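Local coordinates for beta 1-3 glucanase (Clostridium beijerinckii NCIMB 8052, PDB 5H4E), which probably hydrolyses beta-1,3-glucans as the glycoside hydrolase family 64 (GH64) domain of a bacterial beta-1,3-glucanase, at residues L242-D247 and F260-N265; E281-N286 and A306-V311; M312-H317 and S321-K326. One frame throughout, in Å; residues are numbered along the deposited sequence.

Interaction 1 of 3, residues L242-D247 and F260-N265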
loop_
_atom_site.group_PDB
_atom_site.type_symbol
_atom_site.label_atom_id
_atom_site.label_comp_id
_atom_site.label_asym_id
_atom_site.label_seq_id
_atom_site.Cartn_x
_atom_site.Cartn_y
_atom_site.Cartn_z
ATOM N N LEU A 242 0.247 -28.507 -6.103
ATOM C CA LEU A 242 -0.490 -27.256 -6.003
ATOM C C LEU A 242 -0.729 -26.760 -7.414
ATOM O O LEU A 242 0.206 -26.347 -8.096
ATOM C CB LEU A 242 0.295 -26.225 -5.185
ATOM C CG LEU A 242 -0.200 -24.780 -5.136
ATOM C CD1 LEU A 242 -1.649 -24.740 -4.770
ATOM C CD2 LEU A 242 0.609 -24.019 -4.096
ATOM N N THR A 243 -1.972 -26.811 -7.860
ATOM C CA THR A 243 -2.287 -26.426 -9.225
ATOM C C THR A 243 -3.297 -25.305 -9.257
ATOM O O THR A 243 -4.363 -25.406 -8.644
ATOM C CB THR A 243 -2.831 -27.610 -10.021
ATOM O OG1 THR A 243 -1.882 -28.684 -9.960
ATOM C CG2 THR A 243 -3.068 -27.216 -11.472
ATOM N N PHE A 244 -2.957 -24.231 -9.964
ATOM C CA PHE A 244 -3.859 -23.100 -10.064
ATOM C C PHE A 244 -3.794 -22.450 -11.441
ATOM O O PHE A 244 -2.821 -22.603 -12.186
ATOM C CB PHE A 244 -3.562 -22.075 -8.962
ATOM C CG PHE A 244 -2.306 -21.271 -9.182
ATOM C CD1 PHE A 244 -1.082 -21.725 -8.706
ATOM C CD2 PHE A 244 -2.356 -20.043 -9.831
ATOM C CE1 PHE A 244 0.073 -20.972 -8.894
ATOM C CE2 PHE A 244 -1.205 -19.289 -10.021
ATOM C CZ PHE A 244 0.007 -19.757 -9.558
ATOM N N THR A 245 -4.858 -21.732 -11.771
ATOM C CA THR A 245 -4.945 -21.029 -13.031
ATOM C C THR A 245 -5.263 -19.566 -12.780
ATOM O O THR A 245 -6.143 -19.249 -11.984
ATOM C CB THR A 245 -6.019 -21.645 -13.935
ATOM O OG1 THR A 245 -5.747 -23.041 -14.108
ATOM C CG2 THR A 245 -6.037 -20.963 -15.296
ATOM N N CYS A 246 -4.518 -18.681 -13.435
ATOM C CA CYS A 246 -4.867 -17.268 -13.497
ATOM C C CYS A 246 -4.835 -16.842 -14.959
ATOM O O CYS A 246 -4.839 -17.693 -15.849
ATOM C CB CYS A 246 -3.917 -16.415 -12.644
ATOM S SG CYS A 246 -2.138 -16.587 -12.988
ATOM N N ASP A 247 -4.805 -15.539 -15.215
ATOM C CA ASP A 247 -4.783 -15.047 -16.591
ATOM C C ASP A 247 -3.537 -15.506 -17.358
ATOM O O ASP A 247 -3.620 -15.813 -18.548
ATOM C CB ASP A 247 -4.878 -13.516 -16.617
ATOM C CG ASP A 247 -6.301 -13.017 -16.440
ATOM O OD1 ASP A 247 -7.172 -13.823 -16.050
ATOM O OD2 ASP A 247 -6.550 -11.815 -16.685
ATOM N N PHE A 260 9.938 -24.335 -3.655
ATOM C CA PHE A 260 8.625 -24.584 -4.230
ATOM C C PHE A 260 8.792 -24.444 -5.727
ATOM O O PHE A 260 8.989 -23.337 -6.223
ATOM C CB PHE A 260 7.567 -23.592 -3.716
ATOM C CG PHE A 260 6.219 -24.221 -3.434
ATOM C CD1 PHE A 260 5.615 -24.086 -2.192
ATOM C CD2 PHE A 260 5.610 -25.027 -4.384
ATOM C CE1 PHE A 260 4.379 -24.666 -1.944
ATOM C CE2 PHE A 260 4.386 -25.632 -4.138
ATOM C CZ PHE A 260 3.770 -25.456 -2.918
ATOM N N VAL A 261 8.731 -25.563 -6.445
ATOM C CA VAL A 261 9.026 -25.587 -7.879
ATOM C C VAL A 261 7.787 -25.776 -8.756
ATOM O O VAL A 261 7.005 -26.712 -8.565
ATOM C CB VAL A 261 10.035 -26.714 -8.204
ATOM C CG1 VAL A 261 10.747 -26.426 -9.512
ATOM C CG2 VAL A 261 11.026 -26.873 -7.054
ATOM N N PHE A 262 7.624 -24.890 -9.731
ATOM C CA PHE A 262 6.449 -24.896 -10.586
ATOM C C PHE A 262 6.783 -25.106 -12.057
ATOM O O PHE A 262 7.896 -24.836 -12.520
ATOM C CB PHE A 262 5.663 -23.578 -10.453
ATOM C CG PHE A 262 5.023 -23.370 -9.100
ATOM C CD1 PHE A 262 5.792 -23.014 -8.002
ATOM C CD2 PHE A 262 3.646 -23.500 -8.939
ATOM C CE1 PHE A 262 5.211 -22.803 -6.771
ATOM C CE2 PHE A 262 3.056 -23.299 -7.703
ATOM C CZ PHE A 262 3.836 -22.956 -6.617
ATOM N N ASN A 263 5.790 -25.582 -12.789
ATOM C CA ASN A 263 5.834 -25.573 -14.238
ATOM C C ASN A 263 4.742 -24.653 -14.753
ATOM O O ASN A 263 3.945 -24.140 -13.969
ATOM C CB ASN A 263 5.678 -26.986 -14.801
ATOM C CG ASN A 263 4.278 -27.553 -14.614
ATOM O OD1 ASN A 263 3.464 -27.026 -13.848
ATOM N ND2 ASN A 263 4.003 -28.661 -15.300
ATOM N N LYS A 264 4.710 -24.446 -16.062
ATOM C CA LYS A 264 3.721 -23.581 -16.686
ATOM C C LYS A 264 3.085 -24.293 -17.872
ATOM O O LYS A 264 3.789 -24.759 -18.770
ATOM C CB LYS A 264 4.371 -22.268 -17.129
ATOM C CG LYS A 264 3.445 -21.291 -17.816
ATOM C CD LYS A 264 4.244 -20.059 -18.238
ATOM C CE LYS A 264 3.394 -19.020 -18.940
ATOM N NZ LYS A 264 4.213 -17.804 -19.223
ATOM N N ASN A 265 1.758 -24.377 -17.859
ATOM C CA ASN A 265 0.999 -25.071 -18.895
ATOM C C ASN A 265 1.526 -26.476 -19.194
ATOM O O ASN A 265 1.615 -26.890 -20.352
ATOM C CB ASN A 265 0.971 -24.231 -20.172
ATOM C CG ASN A 265 0.284 -22.887 -19.965
ATOM O OD1 ASN A 265 -0.717 -22.785 -19.246
ATOM N ND2 ASN A 265 0.823 -21.851 -20.588
#
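Leu242 reaches across to two phenylalanines through a single methyl, CD2, which lies 3.7 Å from CZ of Phe260 and 4.2 Å from CZ of Phe262. With CG anti to the backbone N (chi1 171°), the leucine carries its branched end over to both rings, crossing Phe260 at about a right angle. Two residues on, Phe244 CE1 approaches Phe262 CE2 at 4.0 Å; CE2 sits at the edge of the Phe244 ring, close to its plane, and these two side chains also cross roughly at right angles. The side chains that meet are apolar and buried, and the area is modest, 161 Å². The strands stay apart, their axes 9.0 Å from each other at closest and 43° from parallel, because strand 249-256 runs between them and pairs with both: Leu242 with Gly253, Phe244 with Tyr251, Val261 with His254. Further out, Tyr234 of helix 227-236 meets the Phe260 ring edge-to-face, while Ile299 and Gln302 of helix 294-309 pack on Phe262 and Phe244. Here the first and third strands of a four-stranded antiparallel meander touch across the intervening second strand, on the face covered by helices, consistent with a two-layer packing of helices on a sheet.

Interaction 2 of 3, residues E281-N286 and A306-V311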
loop_
_atom_site.group_PDB
_atom_site.type_symbol
_atom_site.label_atom_id
_atom_site.label_comp_id
_atom_site.label_asym_id
_atom_site.label_seq_id
_atom_site.Cartn_x
_atom_site.Cartn_y
_atom_site.Cartn_z
ATOM N N GLU A 281 7.918 -12.621 5.813
ATOM C CA GLU A 281 7.864 -12.635 4.363
ATOM C C GLU A 281 6.434 -12.813 3.855
ATOM O O GLU A 281 6.066 -12.264 2.812
ATOM C CB GLU A 281 8.779 -13.726 3.807
ATOM C CG GLU A 281 10.232 -13.279 3.814
ATOM C CD GLU A 281 11.221 -14.396 3.557
ATOM O OE1 GLU A 281 10.914 -15.563 3.879
ATOM O OE2 GLU A 281 12.319 -14.100 3.037
ATOM N N VAL A 282 5.629 -13.578 4.585
ATOM C CA VAL A 282 4.212 -13.698 4.240
ATOM C C VAL A 282 3.517 -12.342 4.377
ATOM O O VAL A 282 2.874 -11.854 3.441
ATOM C CB VAL A 282 3.512 -14.753 5.122
ATOM C CG1 VAL A 282 1.973 -14.630 5.046
ATOM C CG2 VAL A 282 3.968 -16.146 4.717
ATOM N N LEU A 283 3.677 -11.718 5.537
ATOM C CA LEU A 283 2.994 -10.459 5.832
ATOM C C LEU A 283 3.431 -9.322 4.933
ATOM O O LEU A 283 2.613 -8.466 4.556
ATOM C CB LEU A 283 3.222 -10.082 7.298
ATOM C CG LEU A 283 2.518 -11.035 8.254
ATOM C CD1 LEU A 283 2.970 -10.796 9.671
ATOM C CD2 LEU A 283 1.000 -10.867 8.125
ATOM N N LEU A 284 4.706 -9.324 4.556
ATOM C CA LEU A 284 5.275 -8.199 3.817
ATOM C C LEU A 284 5.425 -8.435 2.322
ATOM O O LEU A 284 5.536 -7.483 1.551
ATOM C CB LEU A 284 6.632 -7.837 4.405
ATOM C CG LEU A 284 6.575 -7.346 5.850
ATOM C CD1 LEU A 284 7.984 -7.198 6.420
ATOM C CD2 LEU A 284 5.813 -6.043 5.950
ATOM N N GLY A 285 5.446 -9.694 1.906
ATOM C CA GLY A 285 5.552 -10.016 0.496
ATOM C C GLY A 285 6.946 -9.774 -0.061
ATOM O O GLY A 285 7.124 -9.628 -1.269
ATOM N N ASN A 286 7.937 -9.732 0.822
ATOM C CA ASN A 286 9.300 -9.452 0.395
ATOM C C ASN A 286 10.181 -10.692 0.533
ATOM O O ASN A 286 9.668 -11.801 0.536
ATOM C CB ASN A 286 9.868 -8.274 1.187
ATOM C CG ASN A 286 9.972 -8.553 2.665
ATOM O OD1 ASN A 286 9.476 -9.557 3.168
ATOM N ND2 ASN A 286 10.615 -7.650 3.378
ATOM N N ALA A 306 -2.162 -16.241 -0.935
ATOM C CA ALA A 306 -2.897 -17.415 -0.443
ATOM C C ALA A 306 -2.529 -17.733 1.011
ATOM O O ALA A 306 -3.374 -18.183 1.803
ATOM C CB ALA A 306 -2.635 -18.625 -1.345
ATOM N N PHE A 307 -1.276 -17.486 1.374
ATOM C CA PHE A 307 -0.890 -17.603 2.774
ATOM C C PHE A 307 -1.644 -16.602 3.626
ATOM O O PHE A 307 -2.262 -16.992 4.615
ATOM C CB PHE A 307 0.616 -17.429 2.948
ATOM C CG PHE A 307 1.379 -18.719 2.827
ATOM C CD1 PHE A 307 1.203 -19.727 3.762
ATOM C CD2 PHE A 307 2.274 -18.924 1.783
ATOM C CE1 PHE A 307 1.909 -20.929 3.658
ATOM C CE2 PHE A 307 2.972 -20.131 1.674
ATOM C CZ PHE A 307 2.791 -21.115 2.620
ATOM N N ASN A 308 -1.633 -15.325 3.244
ATOM C CA ASN A 308 -2.368 -14.323 4.015
ATOM C C ASN A 308 -3.857 -14.632 4.157
ATOM O O ASN A 308 -4.466 -14.350 5.198
ATOM C CB ASN A 308 -2.211 -12.940 3.386
ATOM C CG ASN A 308 -0.878 -12.317 3.713
ATOM O OD1 ASN A 308 -0.695 -11.759 4.792
ATOM N ND2 ASN A 308 0.074 -12.452 2.806
ATOM N N ARG A 309 -4.430 -15.212 3.107
ATOM C CA ARG A 309 -5.862 -15.506 3.057
ATOM C C ARG A 309 -6.199 -16.893 3.616
ATOM O O ARG A 309 -7.380 -17.255 3.703
ATOM C CB ARG A 309 -6.369 -15.386 1.612
ATOM C CG ARG A 309 -6.345 -13.950 1.066
ATOM C CD ARG A 309 -6.467 -13.909 -0.463
ATOM N NE ARG A 309 -6.502 -12.536 -0.963
ATOM C CZ ARG A 309 -6.360 -12.196 -2.243
ATOM N NH1 ARG A 309 -6.149 -13.131 -3.168
ATOM N NH2 ARG A 309 -6.407 -10.913 -2.598
ATOM N N HIS A 310 -5.161 -17.629 4.026
ATOM C CA HIS A 310 -5.254 -19.016 4.510
ATOM C C HIS A 310 -6.047 -19.905 3.539
ATOM O O HIS A 310 -7.052 -20.503 3.907
ATOM C CB HIS A 310 -5.876 -19.070 5.922
ATOM C CG HIS A 310 -5.664 -20.377 6.636
ATOM N ND1 HIS A 310 -4.878 -20.488 7.767
ATOM C CD2 HIS A 310 -6.156 -21.620 6.400
ATOM C CE1 HIS A 310 -4.887 -21.742 8.189
ATOM N NE2 HIS A 310 -5.656 -22.448 7.380
ATOM N N VAL A 311 -5.580 -19.999 2.299
ATOM C CA VAL A 311 -6.200 -20.875 1.310
ATOM C C VAL A 311 -5.150 -21.632 0.489
ATOM O O VAL A 311 -5.449 -22.114 -0.608
ATOM C CB VAL A 311 -7.132 -20.096 0.337
ATOM C CG1 VAL A 311 -8.459 -19.739 1.015
ATOM C CG2 VAL A 311 -6.430 -18.848 -0.226
#
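Val282 of helix 279-284 packs on Phe307 and Asn308 near the C-terminal end of helix 294-309, a helix-to-helix contact beside the Schellman motif in which His310 has positive phi. The tight part is centred on the two valine methyls. CG1 lies 3.8 Å from Phe307 CB and 3.7 Å from Asn308 ND2, whereas CG2 rests 4.0 Å from the same CB, so the pair straddles the root of the phenylalanine. The ring itself leads away toward Ile230 and Val233 of helix 227-236, and Ile230 also touches Val282, so three helices meet here. Leu283 contributes less: only its CD2 comes near, 3.8 Å from Asn308 OD1, and its side chain also touches Phe216 and Asn331. The shorter helix ends at Leu284, and Gly285 leaves it with positive phi; on this looser side Leu284 and Asn286 are partly exposed. The buried carboxamide of Asn308 is gripped at both ends, OD1 by Asn331 ND2, and ND2 by Cys304 O as well as by the neighbouring helix. That last bond, from Asn308 ND2 to Val282 O, is 2.9 Å long and nearly straight at 166°, with the nitrogen above the carbonyl plane.

Interaction 3 of 3, residues M312-H317 and S321-K326; sequences MLDPAH and SAYFYK
His317 and Tyr323 lie almost flat on each other in a face-to-face stack, their planes only 5° apart and their centroids 3.7 Å from one another. Both belong to the loop that joins helix 294-309 to helix 332-339; short 3-10 segments at 315-316 and 321-323 accompany the approach, and the two residues are six apart in sequence. CZ of Tyr323 lies over the centre of the imidazole, 3.5 Å from His317 CE1, and at the other end of the overlap His317 CB makes a CH-pi contact over the phenol face. Each residue holds CG anti to its own carbonyl carbon, which turns the rings toward one another. The imidazole is also fixed at its edge. His317 ND1 donates to Asp314 OD2 at 2.7 Å and 158°, nearly in the ring plane and on the syn side of the carboxylate, while a backbone bond, His317 N to Asp314 O, 3.0 Å, closes the turn. The ND1 bond and the stack on Tyr323 together limit the rotation of the imidazole. The same OD2 lies 3.7 Å from Tyr323 CD2, with the carboxylate standing steeply against the phenol ring. Tyr323 is exposed and His317 partly so, at the surface of the loop. Inward, Phe324 is buried, its ring meeting Phe357 edge-to-face and carrying Ser321 CA over one face. Its CE1 approaches the other segment at the backbone, 3.6 Å from His317 O.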
loop_
_atom_site.group_PDB
_atom_site.type_symbol
_atom_site.label_atom_id
_atom_site.label_comp_id
_atom_site.label_asym_id
_atom_site.label_seq_id
_atom_site.Cartn_x
_atom_site.Cartn_y
_atom_site.Cartn_z
ATOM N N MET A 312 -3.935 -21.748 1.030
ATOM C CA MET A 312 -2.848 -22.434 0.330
ATOM C C MET A 312 -3.217 -23.883 -0.013
ATOM O O MET A 312 -2.736 -24.438 -0.999
ATOM C CB MET A 312 -1.559 -22.386 1.164
ATOM C CG MET A 312 -0.679 -21.154 0.857
ATOM S SD MET A 312 -0.136 -21.113 -0.869
ATOM C CE MET A 312 1.157 -22.370 -0.886
ATOM N N LEU A 313 -4.095 -24.484 0.782
ATOM C CA LEU A 313 -4.516 -25.865 0.517
ATOM C C LEU A 313 -5.773 -25.964 -0.349
ATOM O O LEU A 313 -6.298 -27.057 -0.555
ATOM C CB LEU A 313 -4.743 -26.601 1.839
ATOM C CG LEU A 313 -3.494 -26.664 2.719
ATOM C CD1 LEU A 313 -3.785 -27.226 4.095
ATOM C CD2 LEU A 313 -2.391 -27.462 2.039
ATOM N N ASP A 314 -6.261 -24.834 -0.853
ATOM C CA ASP A 314 -7.467 -24.835 -1.690
ATOM C C ASP A 314 -7.302 -23.930 -2.907
ATOM O O ASP A 314 -8.015 -22.926 -3.036
ATOM C CB ASP A 314 -8.689 -24.394 -0.862
ATOM C CG ASP A 314 -10.019 -24.614 -1.588
ATOM O OD1 ASP A 314 -10.067 -25.355 -2.594
ATOM O OD2 ASP A 314 -11.032 -24.057 -1.128
ATOM N N PRO A 315 -6.361 -24.272 -3.804
ATOM C CA PRO A 315 -6.101 -23.427 -4.982
ATOM C C PRO A 315 -7.313 -23.202 -5.898
ATOM O O PRO A 315 -7.388 -22.146 -6.527
ATOM C CB PRO A 315 -5.011 -24.200 -5.734
ATOM C CG PRO A 315 -5.145 -25.615 -5.257
ATOM C CD PRO A 315 -5.525 -25.485 -3.804
ATOM N N ALA A 316 -8.245 -24.149 -5.972
ATOM C CA ALA A 316 -9.426 -23.954 -6.818
ATOM C C ALA A 316 -10.213 -22.698 -6.421
ATOM O O ALA A 316 -10.935 -22.130 -7.235
ATOM C CB ALA A 316 -10.333 -25.182 -6.765
ATOM N N HIS A 317 -10.052 -22.255 -5.177
ATOM C CA HIS A 317 -10.849 -21.144 -4.655
ATOM C C HIS A 317 -10.027 -19.902 -4.338
ATOM O O HIS A 317 -10.477 -19.016 -3.602
ATOM C CB HIS A 317 -11.608 -21.594 -3.409
ATOM C CG HIS A 317 -12.708 -22.568 -3.706
ATOM N ND1 HIS A 317 -12.834 -23.775 -3.051
ATOM C CD2 HIS A 317 -13.723 -22.521 -4.605
ATOM C CE1 HIS A 317 -13.883 -24.425 -3.528
ATOM N NE2 HIS A 317 -14.443 -23.684 -4.466
ATOM N N SER A 321 -13.525 -15.060 -2.501
ATOM C CA SER A 321 -13.304 -14.493 -1.175
ATOM C C SER A 321 -14.159 -15.151 -0.099
ATOM O O SER A 321 -13.929 -14.956 1.096
ATOM C CB SER A 321 -13.565 -12.986 -1.203
ATOM O OG SER A 321 -14.917 -12.722 -1.514
ATOM N N ALA A 322 -15.137 -15.946 -0.522
ATOM C CA ALA A 322 -15.982 -16.656 0.420
ATOM C C ALA A 322 -15.171 -17.702 1.172
ATOM O O ALA A 322 -15.583 -18.186 2.227
ATOM C CB ALA A 322 -17.175 -17.292 -0.306
ATOM N N TYR A 323 -14.002 -18.036 0.632
ATOM C CA TYR A 323 -13.149 -19.044 1.249
ATOM C C TYR A 323 -11.966 -18.444 2.018
ATOM O O TYR A 323 -11.222 -19.184 2.664
ATOM C CB TYR A 323 -12.638 -20.015 0.181
ATOM C CG TYR A 323 -13.736 -20.889 -0.379
ATOM C CD1 TYR A 323 -14.585 -20.422 -1.374
ATOM C CD2 TYR A 323 -13.944 -22.171 0.111
ATOM C CE1 TYR A 323 -15.601 -21.221 -1.882
ATOM C CE2 TYR A 323 -14.952 -22.972 -0.385
ATOM C CZ TYR A 323 -15.777 -22.488 -1.380
ATOM O OH TYR A 323 -16.779 -23.286 -1.873
ATOM N N PHE A 324 -11.807 -17.117 1.962
ATOM C CA PHE A 324 -10.644 -16.462 2.564
ATOM C C PHE A 324 -10.845 -16.271 4.073
ATOM O O PHE A 324 -11.970 -16.056 4.530
ATOM C CB PHE A 324 -10.358 -15.074 1.952
ATOM C CG PHE A 324 -10.099 -15.049 0.455
ATOM C CD1 PHE A 324 -9.828 -16.199 -0.271
ATOM C CD2 PHE A 324 -10.105 -13.828 -0.213
ATOM C CE1 PHE A 324 -9.600 -16.131 -1.648
ATOM C CE2 PHE A 324 -9.881 -13.755 -1.580
ATOM C CZ PHE A 324 -9.619 -14.911 -2.295
ATOM N N TYR A 325 -9.742 -16.309 4.819
ATOM C CA TYR A 325 -9.711 -15.954 6.241
ATOM C C TYR A 325 -10.619 -16.813 7.115
ATOM O O TYR A 325 -11.109 -16.351 8.146
ATOM C CB TYR A 325 -10.090 -14.484 6.422
ATOM C CG TYR A 325 -9.316 -13.534 5.537
ATOM C CD1 TYR A 325 -7.977 -13.249 5.790
ATOM C CD2 TYR A 325 -9.926 -12.908 4.462
ATOM C CE1 TYR A 325 -7.270 -12.373 4.984
ATOM C CE2 TYR A 325 -9.224 -12.020 3.646
ATOM C CZ TYR A 325 -7.900 -11.759 3.915
ATOM O OH TYR A 325 -7.216 -10.871 3.116
ATOM N N LYS A 326 -10.815 -18.068 6.719
ATOM C CA LYS A 326 -11.758 -18.950 7.408
ATOM C C LYS A 326 -11.147 -19.656 8.615
ATOM O O LYS A 326 -11.858 -20.196 9.460
ATOM C CB LYS A 326 -12.313 -19.985 6.433
ATOM C CG LYS A 326 -13.383 -19.455 5.492
ATOM C CD LYS A 326 -14.711 -19.300 6.230
ATOM C CE LYS A 326 -15.832 -18.764 5.337
ATOM N NZ LYS A 326 -15.528 -17.423 4.742
#

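Overall arrangement
The three contacts follow one another along the chain, and helix 294-309 connects them: it covers the sheet of interaction 1, supplies one half of interaction 2 and runs directly into the loop of interaction 3. Interactions 1 and 2 have centres about 17 Å apart and do not touch, their nearest atoms being about 6 Å apart. Interaction 3 meets both, with centres about 16 Å from interaction 1 and about 13 Å from interaction 2. Met312 and Pro315 pack on Leu242, and Tyr325 N probably bonds to Arg309 O. Through interaction 3, four-stranded sheet, helices and loop of the GH64 domain are joined on one side of the chain's centre.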